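PDB 7C6O: cobalamin biosynthesis protein CobN, which probably inserts cobalt into the corrin ring during cobalamin biosynthesis, as the large catalytic subunit of cobaltochelatase. Local coordinates for residues R960-L965 against N972-H977; A978-A983 against Y1051-V1056; Q988-T993 against D1039-I1044; L905-V910 against D956-L961; A861-L866 against V901-G906. All blocks are in the same frame, centred on the assembly; numbering follows the deposited sequence.

Contact 1: residues R960-L965 against N972-H977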
# COMPACT_ATOMS: atom_id res chain seq x y z
N ARG A 960 -12.42 -21.02 -10.22
CA ARG A 960 -12.59 -22.46 -10.17
C ARG A 960 -14.02 -22.84 -9.80
O ARG A 960 -14.54 -23.85 -10.29
CB ARG A 960 -11.60 -23.08 -9.18
CG ARG A 960 -10.17 -23.10 -9.71
CD ARG A 960 -9.20 -23.72 -8.71
NE ARG A 960 -8.87 -22.79 -7.64
CZ ARG A 960 -9.35 -22.86 -6.40
NH1 ARG A 960 -10.19 -23.83 -6.07
NH2 ARG A 960 -8.99 -21.97 -5.50
N LEU A 961 -14.67 -22.04 -8.95
CA LEU A 961 -16.07 -22.27 -8.61
C LEU A 961 -16.94 -22.31 -9.86
O LEU A 961 -17.64 -23.29 -10.11
CB LEU A 961 -16.55 -21.17 -7.65
CG LEU A 961 -17.57 -21.48 -6.55
CD1 LEU A 961 -17.99 -20.19 -5.86
CD2 LEU A 961 -18.79 -22.22 -7.09
N VAL A 962 -16.90 -21.24 -10.66
CA VAL A 962 -17.78 -21.15 -11.82
C VAL A 962 -17.29 -22.00 -12.99
O VAL A 962 -18.11 -22.39 -13.83
CB VAL A 962 -17.95 -19.69 -12.28
CG1 VAL A 962 -18.60 -18.88 -11.19
CG2 VAL A 962 -16.61 -19.09 -12.68
N ALA A 963 -15.99 -22.30 -13.07
CA ALA A 963 -15.52 -23.19 -14.12
C ALA A 963 -16.09 -24.59 -13.96
O ALA A 963 -16.25 -25.31 -14.95
CB ALA A 963 -13.99 -23.23 -14.13
N ASP A 964 -16.43 -24.98 -12.74
CA ASP A 964 -16.88 -26.33 -12.45
C ASP A 964 -18.40 -26.48 -12.51
O ASP A 964 -18.89 -27.61 -12.50
CB ASP A 964 -16.38 -26.77 -11.07
CG ASP A 964 -16.00 -28.23 -11.04
OD1 ASP A 964 -15.10 -28.62 -11.81
OD2 ASP A 964 -16.58 -28.98 -10.23
N LEU A 965 -19.15 -25.38 -12.59
CA LEU A 965 -20.60 -25.47 -12.67
C LEU A 965 -21.01 -26.04 -14.02
O LEU A 965 -20.54 -25.59 -15.07
CB LEU A 965 -21.22 -24.09 -12.46
CG LEU A 965 -20.98 -23.41 -11.11
CD1 LEU A 965 -21.55 -22.00 -11.11
CD2 LEU A 965 -21.59 -24.23 -9.98
N ASN A 972 -21.72 -19.59 -19.85
CA ASN A 972 -20.55 -19.64 -18.97
C ASN A 972 -19.30 -19.67 -19.85
O ASN A 972 -18.85 -20.74 -20.27
CB ASN A 972 -20.62 -20.85 -18.05
CG ASN A 972 -19.56 -20.84 -16.97
OD1 ASN A 972 -18.50 -20.22 -17.12
ND2 ASN A 972 -19.83 -21.53 -15.87
N TYR A 973 -18.75 -18.48 -20.12
CA TYR A 973 -17.55 -18.41 -20.94
C TYR A 973 -16.32 -18.93 -20.20
O TYR A 973 -15.36 -19.39 -20.83
CB TYR A 973 -17.31 -16.97 -21.41
CG TYR A 973 -18.42 -16.38 -22.25
CD1 TYR A 973 -19.38 -17.19 -22.85
CD2 TYR A 973 -18.52 -15.01 -22.44
CE1 TYR A 973 -20.40 -16.65 -23.62
CE2 TYR A 973 -19.53 -14.46 -23.21
CZ TYR A 973 -20.47 -15.29 -23.79
OH TYR A 973 -21.48 -14.74 -24.55
N VAL A 974 -16.34 -18.86 -18.86
CA VAL A 974 -15.23 -19.39 -18.07
C VAL A 974 -15.09 -20.89 -18.29
O VAL A 974 -14.02 -21.39 -18.65
CB VAL A 974 -15.43 -19.06 -16.58
CG1 VAL A 974 -14.28 -19.62 -15.75
CG2 VAL A 974 -15.57 -17.56 -16.37
N ARG A 975 -16.18 -21.63 -18.08
CA ARG A 975 -16.15 -23.07 -18.28
C ARG A 975 -15.82 -23.42 -19.72
O ARG A 975 -15.07 -24.36 -19.98
CB ARG A 975 -17.48 -23.69 -17.86
CG ARG A 975 -17.56 -25.18 -18.15
CD ARG A 975 -18.87 -25.77 -17.67
NE ARG A 975 -18.91 -27.22 -17.86
CZ ARG A 975 -18.36 -28.09 -17.03
NH1 ARG A 975 -18.45 -29.39 -17.28
NH2 ARG A 975 -17.72 -27.67 -15.94
N ALA A 976 -16.38 -22.67 -20.67
CA ALA A 976 -16.14 -22.96 -22.08
C ALA A 976 -14.66 -22.87 -22.43
O ALA A 976 -14.12 -23.74 -23.11
CB ALA A 976 -16.96 -22.01 -22.96
N HIS A 977 -13.99 -21.82 -21.95
CA HIS A 977 -12.56 -21.67 -22.22
C HIS A 977 -11.75 -22.72 -21.47
O HIS A 977 -10.79 -23.28 -22.02
CB HIS A 977 -12.10 -20.27 -21.83
CG HIS A 977 -12.77 -19.18 -22.61
ND1 HIS A 977 -12.86 -17.88 -22.15
CD2 HIS A 977 -13.38 -19.19 -23.82
CE1 HIS A 977 -13.50 -17.15 -23.05
NE2 HIS A 977 -13.83 -17.92 -24.07
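Asn-972 and Arg-975 hydrogen-bond to two backbone carbonyls, Val-962 O and Ala-963 O, in the last turn of helix 949-963. Asn-972 ND2 donates to Val-962 O at 2.8 Å, with the acceptor lying close to the plane of the amide. Arg-975 NH2 bonds to Ala-963 O at 3.0 Å, bent to 139° at the hydrogen, using a lone pair in the carbonyl plane. The methylenes behind it run alongside: Arg-975 CD makes a close CH approach, 3.1 Å, to Leu-965 O. Beneath this polar layer, Val-974 CG1 meets Val-962 CG2 at 3.9 Å and Ala-963 CB at 4.0 Å, the two valines crossing at about a right angle.

One step further out, Asn-972 is the N-cap of helix 973-985. Its OD1 takes the backbone N-H of Arg-975 at 2.9 Å, nearly straight at 174° but from above the carbonyl plane. With both ends of the amide engaged and Glu-967 as a second partner for ND2, its rotation is well fixed. CG anti to the backbone N (chi1 175°) starts the Arg-975 chain toward the carbonyls, and the extended run from CG to NE gives it the reach.

The chemistry joins the C-terminal turn of one helix to the first turn of the next: side-chain donors serve carbonyls near a helix end, and the positive guanidinium probably suits the partial negative charge gathered there.

Contact 2: residues A978-A983 against Y1051-V1056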
# COMPACT_ATOMS: atom_id res chain seq x y z
N ALA A 978 -12.12 -23.00 -20.22
CA ALA A 978 -11.39 -24.00 -19.44
C ALA A 978 -11.51 -25.39 -20.06
O ALA A 978 -10.54 -26.15 -20.08
CB ALA A 978 -11.89 -24.02 -18.00
N GLN A 979 -12.70 -25.73 -20.58
CA GLN A 979 -12.87 -27.03 -21.21
C GLN A 979 -12.06 -27.13 -22.50
O GLN A 979 -11.53 -28.19 -22.83
CB GLN A 979 -14.35 -27.31 -21.49
CG GLN A 979 -15.23 -27.40 -20.25
CD GLN A 979 -14.64 -28.29 -19.17
OE1 GLN A 979 -14.03 -27.81 -18.22
NE2 GLN A 979 -14.83 -29.60 -19.32
N ALA A 980 -11.97 -26.02 -23.25
CA ALA A 980 -11.15 -26.03 -24.46
C ALA A 980 -9.68 -26.23 -24.12
O ALA A 980 -8.97 -26.98 -24.81
CB ALA A 980 -11.35 -24.73 -25.24
N ASP A 981 -9.19 -25.58 -23.06
CA ASP A 981 -7.81 -25.76 -22.65
C ASP A 981 -7.59 -27.15 -22.06
O ASP A 981 -6.54 -27.77 -22.29
CB ASP A 981 -7.41 -24.68 -21.65
CG ASP A 981 -7.31 -23.31 -22.28
OD1 ASP A 981 -7.41 -23.22 -23.52
OD2 ASP A 981 -7.12 -22.33 -21.54
N LEU A 982 -8.56 -27.65 -21.29
CA LEU A 982 -8.45 -29.00 -20.74
C LEU A 982 -8.35 -30.03 -21.85
O LEU A 982 -7.63 -31.03 -21.72
CB LEU A 982 -9.66 -29.29 -19.85
CG LEU A 982 -9.65 -30.63 -19.12
CD1 LEU A 982 -8.52 -30.68 -18.10
CD2 LEU A 982 -10.99 -30.89 -18.46
N ALA A 983 -9.06 -29.82 -22.96
CA ALA A 983 -8.95 -30.72 -24.10
C ALA A 983 -7.59 -30.61 -24.79
O ALA A 983 -7.22 -31.52 -25.53
CB ALA A 983 -10.06 -30.43 -25.11
N TYR A 1051 -4.47 -14.51 -22.60
CA TYR A 1051 -4.40 -13.18 -23.19
C TYR A 1051 -4.92 -13.17 -24.62
O TYR A 1051 -5.51 -12.17 -25.06
CB TYR A 1051 -2.97 -12.63 -23.14
CG TYR A 1051 -2.66 -11.90 -21.85
CD1 TYR A 1051 -2.85 -12.51 -20.62
CD2 TYR A 1051 -2.16 -10.60 -21.86
CE1 TYR A 1051 -2.56 -11.86 -19.44
CE2 TYR A 1051 -1.87 -9.93 -20.68
CZ TYR A 1051 -2.07 -10.57 -19.47
OH TYR A 1051 -1.79 -9.93 -18.28
N ARG A 1052 -4.73 -14.26 -25.37
CA ARG A 1052 -5.26 -14.33 -26.72
C ARG A 1052 -6.78 -14.21 -26.74
O ARG A 1052 -7.34 -13.80 -27.76
CB ARG A 1052 -4.84 -15.64 -27.41
CG ARG A 1052 -3.41 -15.62 -27.94
CD ARG A 1052 -3.11 -16.85 -28.78
NE ARG A 1052 -1.91 -17.54 -28.32
CZ ARG A 1052 -0.70 -17.38 -28.84
NH1 ARG A 1052 -0.51 -16.55 -29.86
NH2 ARG A 1052 0.33 -18.06 -28.34
N ARG A 1053 -7.45 -14.53 -25.63
CA ARG A 1053 -8.90 -14.45 -25.55
C ARG A 1053 -9.41 -13.10 -25.07
O ARG A 1053 -10.63 -12.86 -25.13
CB ARG A 1053 -9.44 -15.54 -24.63
CG ARG A 1053 -9.20 -16.95 -25.11
CD ARG A 1053 -10.00 -17.95 -24.30
NE ARG A 1053 -9.84 -19.32 -24.77
CZ ARG A 1053 -9.09 -20.23 -24.17
NH1 ARG A 1053 -8.43 -19.93 -23.06
NH2 ARG A 1053 -9.00 -21.46 -24.68
N ILE A 1054 -8.54 -12.22 -24.59
CA ILE A 1054 -8.98 -10.95 -24.02
C ILE A 1054 -9.65 -10.11 -25.09
O ILE A 1054 -9.02 -9.75 -26.10
CB ILE A 1054 -7.81 -10.21 -23.37
CG1 ILE A 1054 -7.30 -10.98 -22.16
CG2 ILE A 1054 -8.25 -8.79 -22.97
CD1 ILE A 1054 -6.06 -10.37 -21.52
N ALA A 1055 -10.93 -9.79 -24.89
CA ALA A 1055 -11.67 -8.94 -25.80
C ALA A 1055 -11.63 -7.47 -25.39
O ALA A 1055 -11.67 -6.59 -26.26
CB ALA A 1055 -13.12 -9.41 -25.91
N VAL A 1056 -11.57 -7.20 -24.09
CA VAL A 1056 -11.49 -5.84 -23.56
C VAL A 1056 -10.37 -5.81 -22.52
O VAL A 1056 -10.41 -6.57 -21.55
CB VAL A 1056 -12.80 -5.38 -22.90
CG1 VAL A 1056 -12.85 -3.87 -22.83
CG2 VAL A 1056 -14.00 -5.95 -23.60
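Asp-981 and Arg-1053 meet in a salt bridge that carries nearly all of this contact. The two side chains arrive from opposite directions, and the guanidinium grips the carboxylate end-on, one nitrogen to each oxygen. Arg-1053 NH2 to Asp-981 OD1 is short, 2.6 Å, and almost straight at 176°; Arg-1053 NH1 to Asp-981 OD2 is longer, 3.1 Å. Both oxygens lie near the guanidinium plane, but the two flat groups are turned 37° apart: OD1 is approached from well above the carboxylate plane, and OD2 on its syn side but also tilted out of the plane. The arginine chain is extended from CG to NE, which carries the charge straight out from the loop to the helix.

Further charge and polar partners hold the aspartate: Arg-1049 makes a salt bridge to OD1, and Gln-1050 a hydrogen bond to OD2. So many donors around a buried carboxylate would be expected to favour its ionised form.

Plain van der Waals contact is slight: Ala-980 CB lies 4.1 Å from Arg-1053 NH2.

Among the backbone bonds, Ile-1054 N to Tyr-1051 O (3.1 Å) closes the type I beta turn that presents Arg-1053. That turn leads from helix 1044-1051 into strand 1056-1061, a helix-to-strand connection of the alpha/beta domain, tied here to helix 973-985.

Contact 3: residues Q988-T993 against D1039-I1044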
# COMPACT_ATOMS: atom_id res chain seq x y z
N GLN A 988 -6.02 -29.68 -15.31
CA GLN A 988 -7.16 -28.92 -14.79
C GLN A 988 -6.71 -27.63 -14.12
O GLN A 988 -7.35 -26.58 -14.29
CB GLN A 988 -7.97 -29.78 -13.82
CG GLN A 988 -9.17 -29.06 -13.20
CD GLN A 988 -10.27 -28.78 -14.21
OE1 GLN A 988 -10.41 -29.49 -15.21
NE2 GLN A 988 -11.05 -27.73 -13.96
N ARG A 989 -5.63 -27.68 -13.34
CA ARG A 989 -5.13 -26.48 -12.68
C ARG A 989 -4.69 -25.43 -13.70
O ARG A 989 -4.95 -24.24 -13.52
CB ARG A 989 -3.98 -26.83 -11.73
CG ARG A 989 -3.20 -25.63 -11.18
CD ARG A 989 -3.98 -24.84 -10.12
NE ARG A 989 -4.95 -23.92 -10.71
CZ ARG A 989 -5.58 -22.96 -10.03
NH1 ARG A 989 -5.33 -22.78 -8.74
NH2 ARG A 989 -6.45 -22.17 -10.65
N ARG A 990 -4.03 -25.86 -14.78
CA ARG A 990 -3.65 -24.92 -15.82
C ARG A 990 -4.88 -24.34 -16.51
O ARG A 990 -4.91 -23.15 -16.84
CB ARG A 990 -2.74 -25.60 -16.85
CG ARG A 990 -1.36 -25.97 -16.33
CD ARG A 990 -0.48 -26.42 -17.48
NE ARG A 990 -0.47 -25.43 -18.55
CZ ARG A 990 0.03 -25.63 -19.76
NH1 ARG A 990 0.57 -26.81 -20.07
NH2 ARG A 990 -0.02 -24.67 -20.67
N ALA A 991 -5.91 -25.17 -16.71
CA ALA A 991 -7.10 -24.73 -17.43
C ALA A 991 -7.91 -23.68 -16.67
O ALA A 991 -8.69 -22.95 -17.29
CB ALA A 991 -7.99 -25.93 -17.76
N THR A 992 -7.74 -23.59 -15.35
CA THR A 992 -8.44 -22.59 -14.56
C THR A 992 -7.53 -21.46 -14.09
O THR A 992 -7.92 -20.68 -13.21
CB THR A 992 -9.11 -23.25 -13.35
OG1 THR A 992 -8.12 -23.88 -12.54
CG2 THR A 992 -10.14 -24.27 -13.80
N THR A 993 -6.32 -21.37 -14.64
CA THR A 993 -5.39 -20.31 -14.25
C THR A 993 -5.82 -19.00 -14.90
O THR A 993 -5.97 -18.93 -16.12
CB THR A 993 -3.97 -20.69 -14.66
OG1 THR A 993 -3.56 -21.85 -13.92
CG2 THR A 993 -3.01 -19.54 -14.36
N ASP A 1039 1.24 -19.97 -6.77
CA ASP A 1039 2.23 -19.30 -5.91
C ASP A 1039 3.35 -18.64 -6.70
O ASP A 1039 4.50 -18.59 -6.25
CB ASP A 1039 2.80 -20.28 -4.89
CG ASP A 1039 1.74 -20.89 -4.00
OD1 ASP A 1039 0.84 -20.15 -3.55
OD2 ASP A 1039 1.78 -22.12 -3.77
N GLY A 1040 3.04 -18.12 -7.89
CA GLY A 1040 4.01 -17.37 -8.65
C GLY A 1040 4.88 -18.17 -9.59
O GLY A 1040 5.87 -17.63 -10.10
N ARG A 1041 4.56 -19.44 -9.85
CA ARG A 1041 5.33 -20.21 -10.81
C ARG A 1041 5.20 -19.59 -12.20
O ARG A 1041 4.18 -18.99 -12.54
CB ARG A 1041 4.87 -21.66 -10.83
CG ARG A 1041 3.52 -21.88 -11.51
CD ARG A 1041 3.11 -23.35 -11.47
NE ARG A 1041 1.93 -23.62 -12.29
CZ ARG A 1041 1.26 -24.76 -12.28
NH1 ARG A 1041 1.64 -25.75 -11.48
NH2 ARG A 1041 0.20 -24.92 -13.07
N GLU A 1042 6.26 -19.73 -13.00
CA GLU A 1042 6.22 -19.24 -14.37
C GLU A 1042 5.15 -19.98 -15.16
O GLU A 1042 5.08 -21.22 -15.12
CB GLU A 1042 7.59 -19.43 -15.04
CG GLU A 1042 7.64 -19.12 -16.54
CD GLU A 1042 7.37 -20.34 -17.41
OE1 GLU A 1042 6.41 -20.31 -18.20
OE2 GLU A 1042 8.12 -21.34 -17.29
N ALA A 1043 4.30 -19.23 -15.86
CA ALA A 1043 3.19 -19.80 -16.61
C ALA A 1043 2.99 -19.01 -17.90
O ALA A 1043 1.92 -18.49 -18.19
CB ALA A 1043 1.92 -19.82 -15.76
N ILE A 1044 4.06 -18.93 -18.70
CA ILE A 1044 4.03 -18.12 -19.92
C ILE A 1044 3.02 -18.67 -20.91
O ILE A 1044 2.23 -17.93 -21.51
CB ILE A 1044 5.43 -18.03 -20.54
CG1 ILE A 1044 6.36 -17.22 -19.64
CG2 ILE A 1044 5.37 -17.43 -21.93
CD1 ILE A 1044 7.78 -17.13 -20.15
O HOH W 1 -0.95 -22.59 -14.46
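Arg-1041, the second residue of the G1 beta bulge that it forms with Gly-1040 opposite Ala-1033 at the sheet's edge, lays the end of its side chain against the stems of Arg-989 and Arg-990. Extended from CG to NE, it reaches the short helix 988-991, where Arg-1041 NH2 comes 3.8 Å from Arg-990 CG and 4.0 Å from Arg-989 CG.

The Arg-990 chain crosses Arg-1041 at about a right angle, with the two guanidinium planes 79° apart; the plane of Arg-989 is turned 68° from that of Arg-1041. The charged ends diverge: Arg-1041 NH2 stays 5.8 Å from Arg-989 NE and 5.5 Å from Arg-990 NE, and the two helix arginines have acidic partners of their own. Arg-989, bent at chi2 and chi3, reaches Asp-956 and the carbonyl of Arg-1036, while Arg-990 makes a salt bridge with Asp-1046. What Arg-1041 touches is therefore methylene carbon.

A water completes this surface contact. It lies at the edge of the Arg-1041 guanidinium, in its plane, accepting from NH2 at 2.9 Å and donating to Thr-993 OG1 at 2.8 Å; that hydroxyl donates a hydrogen bond to Arg-989 O, 2.8 Å from Thr-993 OG1.

Contact 4: residues L905-V910 against D956-L961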
# COMPACT_ATOMS: atom_id res chain seq x y z
N LEU A 905 -17.74 -12.68 -13.22
CA LEU A 905 -17.85 -14.13 -13.09
C LEU A 905 -19.24 -14.57 -12.64
O LEU A 905 -19.60 -15.73 -12.84
CB LEU A 905 -16.81 -14.66 -12.10
CG LEU A 905 -15.34 -14.43 -12.44
CD1 LEU A 905 -14.45 -14.92 -11.31
CD2 LEU A 905 -14.98 -15.12 -13.74
N GLY A 906 -20.01 -13.68 -12.03
CA GLY A 906 -21.31 -14.05 -11.50
C GLY A 906 -21.24 -14.64 -10.11
O GLY A 906 -22.00 -15.56 -9.80
N VAL A 907 -20.35 -14.12 -9.27
CA VAL A 907 -20.14 -14.63 -7.92
C VAL A 907 -20.31 -13.47 -6.94
O VAL A 907 -19.73 -12.40 -7.14
CB VAL A 907 -18.76 -15.28 -7.76
CG1 VAL A 907 -18.53 -15.73 -6.32
CG2 VAL A 907 -18.62 -16.44 -8.71
N ARG A 908 -21.09 -13.70 -5.90
CA ARG A 908 -21.35 -12.71 -4.86
C ARG A 908 -20.49 -12.99 -3.63
O ARG A 908 -20.29 -14.16 -3.27
CB ARG A 908 -22.82 -12.73 -4.46
CG ARG A 908 -23.30 -11.50 -3.71
CD ARG A 908 -24.70 -11.70 -3.17
NE ARG A 908 -25.57 -12.35 -4.14
CZ ARG A 908 -26.28 -11.70 -5.06
NH1 ARG A 908 -26.23 -10.38 -5.13
NH2 ARG A 908 -27.05 -12.38 -5.90
N PRO A 909 -19.95 -11.96 -2.99
CA PRO A 909 -19.26 -12.17 -1.71
C PRO A 909 -20.25 -12.47 -0.60
O PRO A 909 -21.43 -12.14 -0.68
CB PRO A 909 -18.54 -10.84 -1.46
CG PRO A 909 -18.65 -10.06 -2.75
CD PRO A 909 -19.89 -10.55 -3.42
N VAL A 910 -19.74 -13.12 0.44
CA VAL A 910 -20.50 -13.42 1.65
C VAL A 910 -19.77 -12.80 2.83
O VAL A 910 -18.61 -13.13 3.08
CB VAL A 910 -20.68 -14.94 1.85
CG1 VAL A 910 -21.43 -15.22 3.14
CG2 VAL A 910 -21.42 -15.54 0.66
N ASP A 956 -9.14 -16.62 -7.14
CA ASP A 956 -8.87 -17.94 -7.71
C ASP A 956 -9.98 -18.92 -7.36
O ASP A 956 -10.41 -19.71 -8.22
CB ASP A 956 -7.52 -18.46 -7.22
CG ASP A 956 -7.12 -19.77 -7.88
OD1 ASP A 956 -7.19 -19.85 -9.12
OD2 ASP A 956 -6.73 -20.71 -7.16
N ASP A 957 -10.48 -18.88 -6.12
CA ASP A 957 -11.60 -19.73 -5.74
C ASP A 957 -12.83 -19.46 -6.59
O ASP A 957 -13.56 -20.39 -6.95
CB ASP A 957 -11.94 -19.53 -4.26
CG ASP A 957 -10.93 -20.16 -3.33
OD1 ASP A 957 -10.07 -20.94 -3.80
OD2 ASP A 957 -10.98 -19.86 -2.11
N ALA A 958 -13.07 -18.19 -6.93
CA ALA A 958 -14.27 -17.85 -7.70
C ALA A 958 -14.19 -18.38 -9.12
O ALA A 958 -15.18 -18.88 -9.66
CB ALA A 958 -14.47 -16.33 -7.70
N VAL A 959 -13.02 -18.26 -9.75
CA VAL A 959 -12.84 -18.79 -11.11
C VAL A 959 -13.07 -20.29 -11.13
O VAL A 959 -13.81 -20.81 -11.97
CB VAL A 959 -11.44 -18.43 -11.64
CG1 VAL A 959 -11.18 -19.15 -12.96
CG2 VAL A 959 -11.29 -16.93 -11.80
N ARG A 960 -12.42 -21.02 -10.22
CA ARG A 960 -12.59 -22.46 -10.17
C ARG A 960 -14.02 -22.84 -9.80
O ARG A 960 -14.54 -23.85 -10.29
CB ARG A 960 -11.60 -23.08 -9.18
CG ARG A 960 -10.17 -23.10 -9.71
CD ARG A 960 -9.20 -23.72 -8.71
NE ARG A 960 -8.87 -22.79 -7.64
CZ ARG A 960 -9.35 -22.86 -6.40
NH1 ARG A 960 -10.19 -23.83 -6.07
NH2 ARG A 960 -8.99 -21.97 -5.50
N LEU A 961 -14.67 -22.04 -8.95
CA LEU A 961 -16.07 -22.27 -8.61
C LEU A 961 -16.94 -22.31 -9.86
O LEU A 961 -17.64 -23.29 -10.11
CB LEU A 961 -16.55 -21.17 -7.65
CG LEU A 961 -17.57 -21.48 -6.55
CD1 LEU A 961 -17.99 -20.19 -5.86
CD2 LEU A 961 -18.79 -22.22 -7.09
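Leu-905 pushes one methyl into the shallow notch between two neighbouring side chains of helix 949-963. Its CD1 lies 3.9 Å from Ala-958 CB and 3.8 Å from Val-959 CG2, so a single bump is held from two directions. Leu-905 CG stands anti to the carbonyl carbon (chi1 -61°), an arrangement that turns the leucine fork toward the helix. Although the first bond of Val-959 points away, its CG2 branch still forms one wall of the notch.

The low point is Ala-958. Its single methyl is probably what lets the strand come near, with Val-907 CA 6.7 Å from Ala-958 CA, and Val-907 CG2 rests on Ala-958 CB more loosely at 4.3 Å. Leu-902 and Leu-921 also pack on this alanine. Asp-956, Asp-957 and Arg-960, which take no part in the packing, form a salt-bridge network; Asp-957 also pairs with Arg-1036 and Asp-956 with Arg-989.

Between the two bumps the chain changes course at Gly-906. With its positive phi, this glycine is the C' residue of a Schellman motif that ends helix 896-905 and delivers strand 907-911, half of a two-stranded antiparallel hairpin with 918-923, on to helix 949-963.

Contact 5: residues A861-L866 against V901-G906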
# COMPACT_ATOMS: atom_id res chain seq x y z
N ALA A 861 -21.52 -2.14 -10.68
CA ALA A 861 -21.75 -1.05 -11.62
C ALA A 861 -20.63 -0.97 -12.65
O ALA A 861 -20.89 -0.73 -13.84
CB ALA A 861 -21.89 0.27 -10.86
N LEU A 862 -19.38 -1.17 -12.23
CA LEU A 862 -18.27 -1.20 -13.18
C LEU A 862 -18.44 -2.34 -14.18
O LEU A 862 -18.28 -2.14 -15.39
CB LEU A 862 -16.94 -1.34 -12.43
CG LEU A 862 -16.41 -0.08 -11.73
CD1 LEU A 862 -15.36 -0.44 -10.69
CD2 LEU A 862 -15.83 0.90 -12.75
N ALA A 863 -18.77 -3.53 -13.69
CA ALA A 863 -19.00 -4.67 -14.58
C ALA A 863 -20.16 -4.39 -15.54
O ALA A 863 -20.03 -4.57 -16.75
CB ALA A 863 -19.28 -5.93 -13.76
N ASP A 864 -21.30 -3.94 -15.00
CA ASP A 864 -22.46 -3.67 -15.85
C ASP A 864 -22.15 -2.60 -16.89
O ASP A 864 -22.56 -2.71 -18.05
CB ASP A 864 -23.65 -3.25 -15.00
CG ASP A 864 -24.25 -4.40 -14.22
OD1 ASP A 864 -23.88 -5.56 -14.49
OD2 ASP A 864 -25.09 -4.14 -13.34
N SER A 865 -21.41 -1.56 -16.49
CA SER A 865 -21.11 -0.46 -17.40
C SER A 865 -20.16 -0.90 -18.50
O SER A 865 -20.32 -0.50 -19.66
CB SER A 865 -20.53 0.72 -16.61
OG SER A 865 -20.27 1.83 -17.44
N LEU A 866 -19.16 -1.71 -18.16
CA LEU A 866 -18.23 -2.22 -19.16
C LEU A 866 -18.96 -3.10 -20.17
O LEU A 866 -18.74 -2.99 -21.39
CB LEU A 866 -17.10 -3.00 -18.48
CG LEU A 866 -16.02 -3.69 -19.32
CD1 LEU A 866 -14.74 -3.78 -18.51
CD2 LEU A 866 -16.45 -5.08 -19.76
N VAL A 901 -14.36 -8.10 -10.76
CA VAL A 901 -14.01 -9.45 -11.20
C VAL A 901 -15.08 -10.44 -10.77
O VAL A 901 -15.57 -11.24 -11.57
CB VAL A 901 -12.62 -9.85 -10.66
CG1 VAL A 901 -12.31 -11.29 -11.03
CG2 VAL A 901 -11.55 -8.91 -11.18
N LEU A 902 -15.47 -10.39 -9.50
CA LEU A 902 -16.50 -11.29 -8.99
C LEU A 902 -17.82 -11.09 -9.73
O LEU A 902 -18.50 -12.06 -10.08
CB LEU A 902 -16.69 -11.08 -7.49
CG LEU A 902 -15.49 -11.47 -6.62
CD1 LEU A 902 -15.74 -11.14 -5.15
CD2 LEU A 902 -15.18 -12.95 -6.78
N ALA A 903 -18.19 -9.83 -9.99
CA ALA A 903 -19.45 -9.56 -10.68
C ALA A 903 -19.44 -10.11 -12.10
O ALA A 903 -20.45 -10.66 -12.57
CB ALA A 903 -19.74 -8.06 -10.68
N LEU A 904 -18.32 -9.96 -12.81
CA LEU A 904 -18.24 -10.49 -14.17
C LEU A 904 -18.37 -12.01 -14.18
O LEU A 904 -19.06 -12.57 -15.05
CB LEU A 904 -16.92 -10.06 -14.82
CG LEU A 904 -16.80 -8.57 -15.17
CD1 LEU A 904 -15.36 -8.20 -15.47
CD2 LEU A 904 -17.71 -8.23 -16.34
N LEU A 905 -17.74 -12.68 -13.22
CA LEU A 905 -17.85 -14.13 -13.09
C LEU A 905 -19.24 -14.57 -12.64
O LEU A 905 -19.60 -15.73 -12.84
CB LEU A 905 -16.81 -14.66 -12.10
CG LEU A 905 -15.34 -14.43 -12.44
CD1 LEU A 905 -14.45 -14.92 -11.31
CD2 LEU A 905 -14.98 -15.12 -13.74
N GLY A 906 -20.01 -13.68 -12.03
CA GLY A 906 -21.31 -14.05 -11.50
C GLY A 906 -21.24 -14.64 -10.11
O GLY A 906 -22.00 -15.56 -9.80
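The backbones of helices 853-874 and 896-905 approach closely, Ala-863 CA lying 5.9 Å from Leu-904 CA. This is buried helix-helix packing within the alpha/beta domain: helix 853-874 leads into strand 880-885, and helix 896-905 is followed, after the hairpin and helix 926-929, by the adjacent parallel strand 935-940.

Ala-863 is the centre of the packing, and its small side chain probably permits the approach. Its methyl points at the partner helix and meets the methyl of Ala-903, CB to CB, at 3.8 Å. Glu-900, one turn earlier on the second helix, also packs on Ala-863. Val-901, Leu-904 and Leu-905 rest on Val-936 of strand 935-940, and Leu-902 and Leu-905 on helix 949-963.

Leu-904 works from the flank. Its side chain leaves the backbone alongside the interface, but with CG anti to the carbonyl carbon (chi1 -70°) its end bends back, bringing Leu-904 CD2 to 3.8 Å from Ala-863 CB.

How the contacts relate
The five contacts form one connected patch of the alpha/beta domain. Contacts 5 and 4 share Leu-905 and Gly-906, and Leu-902 of contact 5 packs on Ala-958 of contact 4. Contacts 4 and 1 share helix 949-963, their centres about 10 Å apart, with Val-962 CG1 3.5 Å from Val-907 CG2. Helix 973-985 carries the chain from contact 1 to contact 2, where His-977 CG lies 3.5 Å from Arg-1053 CD. Contact 3 falls within the chain spanned by contact 2 and is tied back to contact 4 by the salt bridge Arg-989 NH2 to Asp-956 OD1, 2.9 Å. The sodium ligands, Asp-125 and Ser-127, belong to none of them.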